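Local coordinates for protein MATE family efflux transporter (Vibrio cholerae, PDB 6IDR) that probably exports drugs and other toxic compounds across the cell membrane as a multidrug efflux transporter of the MATE family, at residues I69-V74 against T231-I236. Sequence-based numbering, arbitrary orientation.
Sequences IATTAV and TALGHI
The flat groups here are the peptide carbonyls of Leu233, Ala70 and Ala232, each met by a methyl carbon. Ala70 CB sits 3.5 Å from Leu233 O, with an angle of about 122° at that oxygen between Leu233 C and Ala70 CB. The methyl thus comes from the oxygen end of the carbonyl, tilted out of its plane, rather than over its face. Leu233 O also accepts a weak bond from Ile236 N one short turn along its own helix. In the other direction across the contact, Leu233 CD2 lies 3.9 Å from Ala70 O. From helix 54-80, Val74 CG1 stands 3.9 Å from Ala232 O.

Between these carbonyls the fit is apolar. Ile236 lies against the small Ala70: its CB is 3.8 Å from Ala70 CB, and its CG2 comes to 3.7 Å from Ala70 CA, a position it gains by lying trans to the backbone nitrogen of Ile236. The same CG2 touches Ile69 CG2 methyl to methyl, the two side chains crossing at about a right angle. Leu233 starts off to one side, but with CG opposite its carbonyl carbon (chi1 -72°), chi2 sends CD1 outward and turns the other branch, CD2, to Val74 CG2 at 3.6 Å. The contact is therefore van der Waals throughout, burying 292 Å² in all.

The small side chain of Ala70 is consistent with the close approach; its CA and that of Ile236 are the nearest pair across the two segments. The short segment axes come within 8.5 Å while running at 124°, an oblique crossing closer to perpendicular than to antiparallel. The contact joins helix 54-80, within the first MatE region, to helix 226-259, far along the chain. Helix 84-111 closes one flank, Leu90 touching Val74 and Val94 touching both Thr71 and Leu233; helix 124-156 presents Ser152 to Thr71 and Thr72.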
loop_
_atom_site.group_PDB
_atom_site.type_symbol
_atom_site.label_atom_id
_atom_site.label_comp_id
_atom_site.label_asym_id
_atom_site.label_seq_id
_atom_site.Cartn_x
_atom_site.Cartn_y
_atom_site.Cartn_z
ATOM N N ILE A 69 -3.688 4.780 -7.814
ATOM C CA ILE A 69 -2.774 5.916 -7.811
ATOM C C ILE A 69 -3.010 6.789 -9.042
ATOM O O ILE A 69 -2.986 8.018 -8.965
ATOM C CB ILE A 69 -1.301 5.449 -7.766
ATOM C CG1 ILE A 69 -1.001 4.779 -6.424
ATOM C CG2 ILE A 69 -0.356 6.616 -7.986
ATOM C CD1 ILE A 69 0.379 4.163 -6.335
ATOM N N ALA A 70 -3.265 6.137 -10.171
ATOM C CA ALA A 70 -3.470 6.825 -11.441
ATOM C C ALA A 70 -4.758 7.650 -11.455
ATOM O O ALA A 70 -4.768 8.776 -11.951
ATOM C CB ALA A 70 -3.471 5.821 -12.585
ATOM N N THR A 71 -5.840 7.092 -10.917
ATOM C CA THR A 71 -7.126 7.783 -10.912
ATOM C C THR A 71 -7.104 9.022 -10.028
ATOM O O THR A 71 -7.575 10.086 -10.431
ATOM C CB THR A 71 -8.270 6.873 -10.429
ATOM O OG1 THR A 71 -8.246 6.785 -8.998
ATOM C CG2 THR A 71 -8.130 5.490 -11.022
ATOM N N THR A 72 -6.558 8.885 -8.822
ATOM C CA THR A 72 -6.514 10.002 -7.884
ATOM C C THR A 72 -5.642 11.130 -8.413
ATOM O O THR A 72 -5.864 12.294 -8.098
ATOM C CB THR A 72 -5.978 9.578 -6.501
ATOM O OG1 THR A 72 -4.632 9.093 -6.627
ATOM C CG2 THR A 72 -6.855 8.497 -5.900
ATOM N N ALA A 73 -4.654 10.777 -9.225
ATOM C CA ALA A 73 -3.746 11.765 -9.788
ATOM C C ALA A 73 -4.413 12.572 -10.898
ATOM O O ALA A 73 -4.347 13.803 -10.901
ATOM C CB ALA A 73 -2.489 11.088 -10.304
ATOM N N VAL A 74 -5.055 11.881 -11.836
ATOM C CA VAL A 74 -5.617 12.544 -13.011
ATOM C C VAL A 74 -6.973 13.200 -12.752
ATOM O O VAL A 74 -7.293 14.216 -13.366
ATOM C CB VAL A 74 -5.767 11.562 -14.200
ATOM C CG1 VAL A 74 -4.419 10.967 -14.572
ATOM C CG2 VAL A 74 -6.767 10.464 -13.877
ATOM N N THR A 231 -4.773 6.796 -21.946
ATOM C CA THR A 231 -3.363 7.127 -22.117
ATOM C C THR A 231 -2.842 7.850 -20.877
ATOM O O THR A 231 -1.741 7.574 -20.401
ATOM C CB THR A 231 -3.132 8.001 -23.366
ATOM O OG1 THR A 231 -3.620 7.318 -24.528
ATOM C CG2 THR A 231 -1.653 8.298 -23.547
ATOM N N ALA A 232 -3.649 8.771 -20.357
ATOM C CA ALA A 232 -3.304 9.519 -19.153
ATOM C C ALA A 232 -3.208 8.603 -17.937
ATOM O O ALA A 232 -2.329 8.766 -17.090
ATOM C CB ALA A 232 -4.328 10.614 -18.903
ATOM N N LEU A 233 -4.127 7.647 -17.859
ATOM C CA LEU A 233 -4.157 6.685 -16.766
ATOM C C LEU A 233 -2.996 5.704 -16.865
ATOM O O LEU A 233 -2.315 5.430 -15.877
ATOM C CB LEU A 233 -5.486 5.926 -16.763
ATOM C CG LEU A 233 -6.723 6.709 -16.319
ATOM C CD1 LEU A 233 -7.996 5.959 -16.675
ATOM C CD2 LEU A 233 -6.656 6.970 -14.827
ATOM N N GLY A 234 -2.775 5.181 -18.067
ATOM C CA GLY A 234 -1.721 4.210 -18.300
ATOM C C GLY A 234 -0.329 4.759 -18.050
ATOM O O GLY A 234 0.576 4.018 -17.670
ATOM N N HIS A 235 -0.160 6.060 -18.265
ATOM C CA HIS A 235 1.124 6.718 -18.045
ATOM C C HIS A 235 1.550 6.654 -16.582
ATOM O O HIS A 235 2.738 6.537 -16.276
ATOM C CB HIS A 235 1.061 8.176 -18.500
ATOM C CG HIS A 235 2.294 8.963 -18.179
ATOM N ND1 HIS A 235 3.470 8.820 -18.882
ATOM C CD2 HIS A 235 2.534 9.895 -17.227
ATOM C CE1 HIS A 235 4.382 9.634 -18.378
ATOM N NE2 HIS A 235 3.839 10.297 -17.374
ATOM N N ILE A 236 0.577 6.738 -15.682
ATOM C CA ILE A 236 0.847 6.666 -14.251
ATOM C C ILE A 236 0.801 5.224 -13.763
ATOM O O ILE A 236 1.694 4.767 -13.051
ATOM C CB ILE A 236 -0.165 7.499 -13.439
ATOM C CG1 ILE A 236 -0.190 8.948 -13.930
ATOM C CG2 ILE A 236 0.157 7.432 -11.954
ATOM C CD1 ILE A 236 1.118 9.677 -13.753
#